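Uncharacterized protein (PDB 1L1S) is of unknown function but belongs to the DsrE/DsrF-like family, whose members include proteins of sulfur metabolism, and assembles as a trimer. Local coordinates at residues A[4-12]-A[103-113]; A[15-26]-A[54-62]. All coordinates share one frame; numbering follows the deposited sequence.

Contact 1: residues A[4-12]-A[103-113]; sequences YRVVFHIDE and RQTEGWAYIRP
Arg5 and Arg103 press on opposite faces of the Trp108 indole, which fills the slot between them. On the Arg5 side CB sits over the five-membered ring, 3.8 Å from its centroid and 20° off the normal; on the other, Arg103 CG lies 3.1 Å above the plane, toward the rim. The Arg5 chain bends at its third torsion (-59°) and crosses the indole, bringing its guanidinium to Glu106 O, which accepts a weak bond from NH1 and another from NH2. On the face carrying Val6, Phe8 and Ile111, the Ile111 side chain is the bump: CB stands over the Phe8 ring, CG2 reaches Phe8 CE2 at 3.6 Å, and CG1 meets Val6 CG2. Pro113 CG fits against the ring edge, 3.7 Å from Phe8 CD2. On the Val7 face His9 ND1 and Tyr110 OH share a 2.7 Å hydrogen bond at the imidazole edge, while Arg112 CG packs over a face of that imidazole. His9 NE2 donates to Asp11 OD1 from above the carboxylate plane. Near-straight bonds, Ala109 N to Arg5 O (2.8 Å) and Val7 N to Ala109 O (3.0 Å), set the register beside a helix closed at Gly107 by a Schellman motif: strand 109-111, outermost within this chain, joins parallel to strand 4-10 in the alpha/beta sheet of the DsrE-like fold.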
loop_
_atom_site.group_PDB
_atom_site.type_symbol
_atom_site.label_atom_id
_atom_site.label_comp_id
_atom_site.label_asym_id
_atom_site.label_seq_id
_atom_site.Cartn_x
_atom_site.Cartn_y
_atom_site.Cartn_z
ATOM N N TYR A 4 -1.028 -11.032 -16.898
ATOM C CA TYR A 4 -0.951 -10.155 -15.734
ATOM C C TYR A 4 -0.178 -8.864 -15.949
ATOM O O TYR A 4 0.837 -8.827 -16.648
ATOM C CB TYR A 4 -0.361 -10.894 -14.533
ATOM C CG TYR A 4 -1.183 -12.073 -14.091
ATOM C CD1 TYR A 4 -0.804 -13.371 -14.425
ATOM C CD2 TYR A 4 -2.346 -11.897 -13.345
ATOM C CE1 TYR A 4 -1.562 -14.474 -14.024
ATOM C CE2 TYR A 4 -3.112 -12.986 -12.941
ATOM C CZ TYR A 4 -2.711 -14.273 -13.283
ATOM O OH TYR A 4 -3.440 -15.361 -12.876
ATOM N N ARG A 5 -0.686 -7.807 -15.329
ATOM C CA ARG A 5 -0.088 -6.481 -15.418
ATOM C C ARG A 5 -0.056 -5.899 -14.015
ATOM O O ARG A 5 -1.089 -5.813 -13.338
ATOM C CB ARG A 5 -0.932 -5.590 -16.325
ATOM C CG ARG A 5 -1.012 -6.060 -17.771
ATOM C CD ARG A 5 -2.046 -5.228 -18.505
ATOM N NE ARG A 5 -3.342 -5.380 -17.857
ATOM C CZ ARG A 5 -4.401 -4.619 -18.103
ATOM N NH1 ARG A 5 -4.329 -3.637 -18.993
ATOM N NH2 ARG A 5 -5.531 -4.843 -17.448
ATOM N N VAL A 6 1.124 -5.484 -13.583
ATOM C CA VAL A 6 1.268 -4.943 -12.245
ATOM C C VAL A 6 2.263 -3.797 -12.151
ATOM O O VAL A 6 3.319 -3.798 -12.787
ATOM C CB VAL A 6 1.677 -6.079 -11.253
ATOM C CG1 VAL A 6 2.814 -6.866 -11.818
ATOM C CG2 VAL A 6 2.069 -5.507 -9.891
ATOM N N VAL A 7 1.904 -2.811 -11.343
ATOM C CA VAL A 7 2.753 -1.662 -11.120
ATOM C C VAL A 7 3.102 -1.590 -9.632
ATOM O O VAL A 7 2.211 -1.641 -8.763
ATOM C CB VAL A 7 2.047 -0.343 -11.570
ATOM C CG1 VAL A 7 0.699 -0.206 -10.895
ATOM C CG2 VAL A 7 2.912 0.857 -11.232
ATOM N N PHE A 8 4.402 -1.507 -9.351
ATOM C CA PHE A 8 4.904 -1.396 -7.983
ATOM C C PHE A 8 5.077 0.058 -7.636
ATOM O O PHE A 8 5.338 0.888 -8.502
ATOM C CB PHE A 8 6.243 -2.092 -7.802
ATOM C CG PHE A 8 6.149 -3.585 -7.761
ATOM C CD1 PHE A 8 6.021 -4.315 -8.929
ATOM C CD2 PHE A 8 6.211 -4.263 -6.543
ATOM C CE1 PHE A 8 5.958 -5.715 -8.892
ATOM C CE2 PHE A 8 6.151 -5.657 -6.486
ATOM C CZ PHE A 8 6.027 -6.383 -7.662
ATOM N N HIS A 9 4.941 0.351 -6.355
ATOM C CA HIS A 9 5.037 1.711 -5.855
ATOM C C HIS A 9 6.059 1.770 -4.741
ATOM O O HIS A 9 5.957 1.039 -3.767
ATOM C CB HIS A 9 3.645 2.120 -5.354
ATOM C CG HIS A 9 3.606 3.356 -4.512
ATOM N ND1 HIS A 9 2.439 3.806 -3.930
ATOM C CD2 HIS A 9 4.574 4.224 -4.129
ATOM C CE1 HIS A 9 2.688 4.893 -3.224
ATOM N NE2 HIS A 9 3.975 5.169 -3.327
ATOM N N ILE A 10 7.061 2.621 -4.905
ATOM C CA ILE A 10 8.061 2.805 -3.865
ATOM C C ILE A 10 8.360 4.298 -3.726
ATOM O O ILE A 10 8.598 4.982 -4.714
ATOM C CB ILE A 10 9.342 2.019 -4.179
ATOM C CG1 ILE A 10 10.290 2.088 -2.988
ATOM C CG2 ILE A 10 10.007 2.542 -5.453
ATOM C CD1 ILE A 10 11.515 1.223 -3.183
ATOM N N ASP A 11 8.306 4.813 -2.503
ATOM C CA ASP A 11 8.592 6.223 -2.280
ATOM C C ASP A 11 9.616 6.461 -1.166
ATOM O O ASP A 11 9.719 7.563 -0.628
ATOM C CB ASP A 11 7.292 7.005 -2.009
ATOM C CG ASP A 11 6.438 6.385 -0.894
ATOM O OD1 ASP A 11 5.204 6.615 -0.894
ATOM O OD2 ASP A 11 6.984 5.682 -0.019
ATOM N N GLU A 12 10.372 5.424 -0.832
ATOM C CA GLU A 12 11.409 5.510 0.202
ATOM C C GLU A 12 12.660 4.895 -0.411
ATOM O O GLU A 12 12.573 4.206 -1.425
ATOM C CB GLU A 12 10.996 4.708 1.450
ATOM C CG GLU A 12 9.594 5.060 1.959
ATOM C CD GLU A 12 9.039 4.061 2.979
ATOM O OE1 GLU A 12 9.344 4.194 4.188
ATOM O OE2 GLU A 12 8.296 3.139 2.566
ATOM N N ARG A 103 -2.776 3.610 -14.466
ATOM C CA ARG A 103 -2.525 2.189 -14.613
ATOM C C ARG A 103 -3.609 1.362 -13.915
ATOM O O ARG A 103 -4.185 0.454 -14.508
ATOM C CB ARG A 103 -1.147 1.863 -14.046
ATOM C CG ARG A 103 -0.334 0.937 -14.899
ATOM C CD ARG A 103 0.591 1.630 -15.916
ATOM N NE ARG A 103 -0.044 1.903 -17.192
ATOM C CZ ARG A 103 0.608 2.057 -18.349
ATOM N NH1 ARG A 103 1.926 1.955 -18.421
ATOM N NH2 ARG A 103 -0.067 2.343 -19.446
ATOM N N GLN A 104 -3.888 1.685 -12.655
ATOM C CA GLN A 104 -4.914 0.971 -11.903
ATOM C C GLN A 104 -6.240 1.087 -12.637
ATOM O O GLN A 104 -7.002 0.124 -12.739
ATOM C CB GLN A 104 -5.049 1.548 -10.493
ATOM C CG GLN A 104 -4.052 0.995 -9.497
ATOM C CD GLN A 104 -4.323 1.446 -8.068
ATOM O OE1 GLN A 104 -5.434 1.329 -7.576
ATOM N NE2 GLN A 104 -3.291 1.948 -7.394
ATOM N N THR A 105 -6.501 2.269 -13.176
ATOM C CA THR A 105 -7.737 2.512 -13.909
ATOM C C THR A 105 -7.803 1.665 -15.182
ATOM O O THR A 105 -8.889 1.302 -15.637
ATOM C CB THR A 105 -7.855 3.996 -14.254
ATOM O OG1 THR A 105 -7.843 4.761 -13.033
ATOM C CG2 THR A 105 -9.153 4.269 -15.022
ATOM N N GLU A 106 -6.638 1.336 -15.738
ATOM C CA GLU A 106 -6.567 0.519 -16.945
ATOM C C GLU A 106 -6.598 -0.983 -16.625
ATOM O O GLU A 106 -6.399 -1.813 -17.508
ATOM C CB GLU A 106 -5.283 0.841 -17.725
ATOM C CG GLU A 106 -5.269 2.193 -18.401
ATOM C CD GLU A 106 -3.847 2.728 -18.628
ATOM O OE1 GLU A 106 -2.883 1.923 -18.620
ATOM O OE2 GLU A 106 -3.705 3.955 -18.819
ATOM N N GLY A 107 -6.825 -1.331 -15.362
ATOM C CA GLY A 107 -6.880 -2.740 -14.991
ATOM C C GLY A 107 -5.620 -3.351 -14.387
ATOM O O GLY A 107 -5.601 -4.532 -14.058
ATOM N N TRP A 108 -4.560 -2.573 -14.238
ATOM C CA TRP A 108 -3.337 -3.115 -13.660
ATOM C C TRP A 108 -3.485 -3.345 -12.153
ATOM O O TRP A 108 -4.203 -2.619 -11.473
ATOM C CB TRP A 108 -2.164 -2.155 -13.893
ATOM C CG TRP A 108 -1.739 -1.991 -15.326
ATOM C CD1 TRP A 108 -2.532 -1.654 -16.396
ATOM C CD2 TRP A 108 -0.403 -2.100 -15.836
ATOM N NE1 TRP A 108 -1.769 -1.550 -17.531
ATOM C CE2 TRP A 108 -0.461 -1.813 -17.220
ATOM C CE3 TRP A 108 0.839 -2.409 -15.255
ATOM C CZ2 TRP A 108 0.683 -1.824 -18.041
ATOM C CZ3 TRP A 108 1.979 -2.426 -16.069
ATOM C CH2 TRP A 108 1.887 -2.131 -17.453
ATOM N N ALA A 109 -2.790 -4.353 -11.638
ATOM C CA ALA A 109 -2.812 -4.643 -10.215
ATOM C C ALA A 109 -1.791 -3.692 -9.551
ATOM O O ALA A 109 -0.872 -3.198 -10.202
ATOM C CB ALA A 109 -2.431 -6.086 -9.975
ATOM N N TYR A 110 -1.959 -3.447 -8.259
ATOM C CA TYR A 110 -1.093 -2.536 -7.543
ATOM C C TYR A 110 -0.427 -3.193 -6.347
ATOM O O TYR A 110 -1.083 -3.850 -5.536
ATOM C CB TYR A 110 -1.943 -1.332 -7.116
ATOM C CG TYR A 110 -1.327 -0.348 -6.142
ATOM C CD1 TYR A 110 -0.353 0.564 -6.551
ATOM C CD2 TYR A 110 -1.790 -0.274 -4.821
ATOM C CE1 TYR A 110 0.143 1.543 -5.663
ATOM C CE2 TYR A 110 -1.302 0.689 -3.929
ATOM C CZ TYR A 110 -0.341 1.597 -4.355
ATOM O OH TYR A 110 0.113 2.564 -3.486
ATOM N N ILE A 111 0.884 -3.022 -6.243
ATOM C CA ILE A 111 1.625 -3.581 -5.117
ATOM C C ILE A 111 2.499 -2.506 -4.479
ATOM O O ILE A 111 3.301 -1.871 -5.150
ATOM C CB ILE A 111 2.542 -4.748 -5.548
ATOM C CG1 ILE A 111 1.718 -5.871 -6.183
ATOM C CG2 ILE A 111 3.298 -5.272 -4.353
ATOM C CD1 ILE A 111 0.708 -6.481 -5.253
ATOM N N ARG A 112 2.359 -2.333 -3.170
ATOM C CA ARG A 112 3.137 -1.346 -2.437
ATOM C C ARG A 112 3.960 -2.084 -1.367
ATOM O O ARG A 112 3.509 -2.300 -0.253
ATOM C CB ARG A 112 2.170 -0.323 -1.823
ATOM C CG ARG A 112 2.793 1.008 -1.375
ATOM C CD ARG A 112 3.526 0.876 -0.061
ATOM N NE ARG A 112 3.927 2.178 0.464
ATOM C CZ ARG A 112 4.842 2.352 1.414
ATOM N NH1 ARG A 112 5.456 1.301 1.938
ATOM N NH2 ARG A 112 5.142 3.575 1.837
ATOM N N PRO A 113 5.186 -2.504 -1.716
ATOM C CA PRO A 113 6.019 -3.219 -0.746
ATOM C C PRO A 113 6.377 -2.362 0.458
ATOM O O PRO A 113 6.439 -2.890 1.564
ATOM C CB PRO A 113 7.255 -3.610 -1.557
ATOM C CG PRO A 113 6.763 -3.598 -2.981
ATOM C CD PRO A 113 5.886 -2.380 -3.001
#

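Contact 2: residues A[15-26]-A[54-62]; sequences ESRVLLLISNVR and EYSGDVSEL
Tyr55 and Val18 meet through two first torsions: Tyr55 CG is turned away from its carbonyl carbon (chi1 -50°), and Val18 CG1 stands anti to its own backbone N. These settings put the methyl over the middle of the phenol ring. CG1 lies 3.4 Å from the ring centroid and only 11° off the normal, a face-on CH-pi contact. Glu54 CG covers the opposite face, toward its rim, while Glu15 CA and Leu19 CD2 come to the ring edge; Tyr55 OH is 3.2 Å from Glu15 CA. An alanine in place of Tyr55 would probably leave the Val18 methyl without the ring it sits on and open a gap between Glu15, Leu19 and the start of helix 56-64.

One turn on from Val18, Ile22 CD1 touches two residues, Tyr55 CD2 at 4.2 Å and Asp58 OD2 at 3.7 Å. The two segments, their axes 11.5 Å from each other, run nearly parallel as two neighbouring helices packed against the parallel sheet of this alpha/beta fold. Val25 and Leu62 mark the buried side of the seam, since Val25 also packs on Ile37 and Val39 of strand 35-41 and Leu62 on Phe69 of strand 68-72.

Farther along, Leu62 CD2 touches both Val25 CG1 and Arg26 CG. From there the extended Arg26 chain reaches across to Asp58, where NH2 donates to OD1 at 2.8 Å with a 160° angle. The carboxylate oxygen lies near the guanidinium plane and is met on its anti side, although the two flat groups are turned steeply against each other. The same NH2 forms a longer salt bridge to Glu61 OE2, 3.5 Å away, so one nitrogen is shared by carboxylates from successive turns of helix 56-64.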
loop_
_atom_site.group_PDB
_atom_site.type_symbol
_atom_site.label_atom_id
_atom_site.label_comp_id
_atom_site.label_asym_id
_atom_site.label_seq_id
_atom_site.Cartn_x
_atom_site.Cartn_y
_atom_site.Cartn_z
ATOM N N GLU A 15 17.401 0.820 2.562
ATOM C CA GLU A 15 17.836 -0.466 2.043
ATOM C C GLU A 15 16.818 -1.615 2.082
ATOM O O GLU A 15 16.437 -2.146 1.041
ATOM C CB GLU A 15 19.148 -0.868 2.743
ATOM C CG GLU A 15 19.608 -2.286 2.455
ATOM C CD GLU A 15 21.129 -2.439 2.418
ATOM O OE1 GLU A 15 21.601 -3.582 2.558
ATOM O OE2 GLU A 15 21.851 -1.431 2.236
ATOM N N SER A 16 16.366 -2.004 3.266
ATOM C CA SER A 16 15.412 -3.112 3.357
ATOM C C SER A 16 14.194 -2.973 2.435
ATOM O O SER A 16 13.775 -3.937 1.816
ATOM C CB SER A 16 14.972 -3.300 4.808
ATOM O OG SER A 16 14.746 -2.045 5.425
ATOM N N ARG A 17 13.632 -1.777 2.318
ATOM C CA ARG A 17 12.475 -1.597 1.444
ATOM C C ARG A 17 12.857 -1.783 -0.030
ATOM O O ARG A 17 12.137 -2.407 -0.805
ATOM C CB ARG A 17 11.881 -0.201 1.646
ATOM C CG ARG A 17 10.549 0.024 0.946
ATOM C CD ARG A 17 9.409 0.175 1.944
ATOM N NE ARG A 17 8.990 -1.095 2.540
ATOM C CZ ARG A 17 8.734 -1.263 3.836
ATOM N NH1 ARG A 17 8.863 -0.243 4.681
ATOM N NH2 ARG A 17 8.334 -2.450 4.289
ATOM N N VAL A 18 14.005 -1.238 -0.414
ATOM C CA VAL A 18 14.459 -1.344 -1.789
ATOM C C VAL A 18 14.732 -2.802 -2.154
ATOM O O VAL A 18 14.300 -3.280 -3.189
ATOM C CB VAL A 18 15.728 -0.474 -2.020
ATOM C CG1 VAL A 18 16.205 -0.606 -3.459
ATOM C CG2 VAL A 18 15.416 0.976 -1.693
ATOM N N LEU A 19 15.440 -3.516 -1.297
ATOM C CA LEU A 19 15.730 -4.916 -1.581
ATOM C C LEU A 19 14.443 -5.742 -1.599
ATOM O O LEU A 19 14.340 -6.737 -2.324
ATOM C CB LEU A 19 16.722 -5.469 -0.549
ATOM C CG LEU A 19 18.136 -4.850 -0.633
ATOM C CD1 LEU A 19 19.050 -5.420 0.472
ATOM C CD2 LEU A 19 18.734 -5.137 -2.018
ATOM N N LEU A 20 13.455 -5.332 -0.808
ATOM C CA LEU A 20 12.193 -6.065 -0.799
ATOM C C LEU A 20 11.492 -5.898 -2.159
ATOM O O LEU A 20 10.979 -6.865 -2.722
ATOM C CB LEU A 20 11.289 -5.578 0.338
ATOM C CG LEU A 20 10.080 -6.488 0.578
ATOM C CD1 LEU A 20 10.570 -7.920 0.750
ATOM C CD2 LEU A 20 9.306 -6.037 1.816
ATOM N N LEU A 21 11.473 -4.675 -2.685
ATOM C CA LEU A 21 10.865 -4.416 -3.991
ATOM C C LEU A 21 11.558 -5.264 -5.059
ATOM O O LEU A 21 10.909 -5.950 -5.851
ATOM C CB LEU A 21 11.019 -2.943 -4.363
ATOM C CG LEU A 21 10.840 -2.542 -5.841
ATOM C CD1 LEU A 21 9.381 -2.569 -6.203
ATOM C CD2 LEU A 21 11.390 -1.133 -6.075
ATOM N N ILE A 22 12.884 -5.184 -5.091
ATOM C CA ILE A 22 13.676 -5.941 -6.052
ATOM C C ILE A 22 13.334 -7.427 -5.971
ATOM O O ILE A 22 13.074 -8.067 -6.981
ATOM C CB ILE A 22 15.175 -5.762 -5.781
ATOM C CG1 ILE A 22 15.569 -4.304 -6.041
ATOM C CG2 ILE A 22 15.988 -6.723 -6.661
ATOM C CD1 ILE A 22 16.973 -3.983 -5.619
ATOM N N SER A 23 13.343 -7.953 -4.751
ATOM C CA SER A 23 13.027 -9.346 -4.511
ATOM C C SER A 23 11.622 -9.663 -4.987
ATOM O O SER A 23 11.399 -10.691 -5.624
ATOM C CB SER A 23 13.144 -9.670 -3.021
ATOM O OG SER A 23 12.438 -10.867 -2.725
ATOM N N ASN A 24 10.673 -8.784 -4.678
ATOM C CA ASN A 24 9.290 -8.999 -5.105
ATOM C C ASN A 24 9.169 -9.014 -6.637
ATOM O O ASN A 24 8.411 -9.806 -7.197
ATOM C CB ASN A 24 8.376 -7.920 -4.523
ATOM C CG ASN A 24 8.223 -8.043 -3.018
ATOM O OD1 ASN A 24 8.475 -9.098 -2.450
ATOM N ND2 ASN A 24 7.798 -6.970 -2.371
ATOM N N VAL A 25 9.908 -8.142 -7.317
ATOM C CA VAL A 25 9.863 -8.106 -8.788
ATOM C C VAL A 25 10.375 -9.421 -9.392
ATOM O O VAL A 25 9.763 -9.973 -10.300
ATOM C CB VAL A 25 10.709 -6.941 -9.349
ATOM C CG1 VAL A 25 10.928 -7.110 -10.854
ATOM C CG2 VAL A 25 9.995 -5.613 -9.059
ATOM N N ARG A 26 11.489 -9.922 -8.878
ATOM C CA ARG A 26 12.047 -11.174 -9.376
ATOM C C ARG A 26 11.138 -12.357 -9.048
ATOM O O ARG A 26 10.903 -13.212 -9.893
ATOM C CB ARG A 26 13.436 -11.398 -8.785
ATOM C CG ARG A 26 14.485 -10.486 -9.377
ATOM C CD ARG A 26 15.858 -10.704 -8.761
ATOM N NE ARG A 26 16.858 -9.895 -9.453
ATOM C CZ ARG A 26 17.809 -9.188 -8.849
ATOM N NH1 ARG A 26 17.908 -9.184 -7.526
ATOM N NH2 ARG A 26 18.647 -8.460 -9.573
ATOM N N GLU A 54 23.608 2.621 -5.713
ATOM C CA GLU A 54 24.176 1.322 -5.367
ATOM C C GLU A 54 23.305 0.196 -5.930
ATOM O O GLU A 54 23.711 -0.962 -5.954
ATOM C CB GLU A 54 24.229 1.193 -3.854
ATOM C CG GLU A 54 22.858 1.369 -3.223
ATOM C CD GLU A 54 22.917 1.569 -1.722
ATOM O OE1 GLU A 54 23.217 0.590 -0.998
ATOM O OE2 GLU A 54 22.671 2.712 -1.268
ATOM N N TYR A 55 22.103 0.538 -6.382
ATOM C CA TYR A 55 21.188 -0.462 -6.924
ATOM C C TYR A 55 21.157 -0.456 -8.450
ATOM O O TYR A 55 20.341 -1.156 -9.063
ATOM C CB TYR A 55 19.769 -0.209 -6.401
ATOM C CG TYR A 55 19.656 -0.042 -4.900
ATOM C CD1 TYR A 55 19.529 1.229 -4.325
ATOM C CD2 TYR A 55 19.648 -1.153 -4.058
ATOM C CE1 TYR A 55 19.389 1.386 -2.944
ATOM C CE2 TYR A 55 19.509 -1.015 -2.673
ATOM C CZ TYR A 55 19.378 0.250 -2.121
ATOM O OH TYR A 55 19.226 0.385 -0.757
ATOM N N SER A 56 22.035 0.340 -9.059
ATOM C CA SER A 56 22.091 0.452 -10.514
ATOM C C SER A 56 22.222 -0.892 -11.223
ATOM O O SER A 56 21.588 -1.114 -12.247
ATOM C CB SER A 56 23.232 1.389 -10.934
ATOM O OG SER A 56 24.417 1.106 -10.209
ATOM N N GLY A 57 23.036 -1.787 -10.677
ATOM C CA GLY A 57 23.180 -3.096 -11.288
ATOM C C GLY A 57 21.834 -3.806 -11.321
ATOM O O GLY A 57 21.422 -4.347 -12.355
ATOM N N ASP A 58 21.136 -3.796 -10.185
ATOM C CA ASP A 58 19.833 -4.439 -10.099
ATOM C C ASP A 58 18.844 -3.767 -11.043
ATOM O O ASP A 58 18.109 -4.444 -11.772
ATOM C CB ASP A 58 19.303 -4.397 -8.658
ATOM C CG ASP A 58 20.014 -5.384 -7.746
ATOM O OD1 ASP A 58 20.196 -6.547 -8.157
ATOM O OD2 ASP A 58 20.384 -5.007 -6.615
ATOM N N VAL A 59 18.838 -2.439 -11.060
ATOM C CA VAL A 59 17.912 -1.738 -11.947
ATOM C C VAL A 59 18.191 -1.986 -13.429
ATOM O O VAL A 59 17.266 -2.251 -14.192
ATOM C CB VAL A 59 17.908 -0.225 -11.676
ATOM C CG1 VAL A 59 17.086 0.496 -12.722
ATOM C CG2 VAL A 59 17.331 0.039 -10.316
ATOM N N SER A 60 19.457 -1.920 -13.841
ATOM C CA SER A 60 19.765 -2.141 -15.255
ATOM C C SER A 60 19.425 -3.569 -15.665
ATOM O O SER A 60 18.847 -3.795 -16.728
ATOM C CB SER A 60 21.236 -1.854 -15.556
ATOM O OG SER A 60 22.057 -2.928 -15.133
ATOM N N GLU A 61 19.765 -4.531 -14.815
ATOM C CA GLU A 61 19.472 -5.922 -15.125
ATOM C C GLU A 61 17.979 -6.195 -15.315
ATOM O O GLU A 61 17.588 -6.832 -16.292
ATOM C CB GLU A 61 20.001 -6.836 -14.029
ATOM C CG GLU A 61 19.541 -8.266 -14.195
ATOM C CD GLU A 61 20.113 -9.182 -13.141
ATOM O OE1 GLU A 61 19.839 -10.401 -13.213
ATOM O OE2 GLU A 61 20.838 -8.685 -12.244
ATOM N N LEU A 62 17.145 -5.721 -14.387
ATOM C CA LEU A 62 15.701 -5.950 -14.498
ATOM C C LEU A 62 15.090 -5.232 -15.693
ATOM O O LEU A 62 14.073 -5.667 -16.245
ATOM C CB LEU A 62 14.985 -5.517 -13.212
ATOM C CG LEU A 62 15.248 -6.436 -12.016
ATOM C CD1 LEU A 62 14.759 -5.815 -10.723
ATOM C CD2 LEU A 62 14.567 -7.749 -12.265
#

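Contact 1 closes a long chain loop within which contact 2 is nested, and their centres are about 16 Å apart. Helix 15-31 joins them directly, following strand 4-10 in the chain and packing back on it: Phe8 CB meets Leu21 CD1 at 3.6 Å, and Pro113 CB lies 3.5 Å from Asn24 ND2. Thus the helix presents one flank to strand 4-10 and the chain terminus, and another to helix 56-64. Both contacts also reach the second subunit: Tyr110 O of contact 1 is hydrogen-bonded to Gln104 NE2 of that subunit, whereas in contact 2 Leu20 packs on Asp11 of the same neighbouring subunit. No active site or ligand is established here.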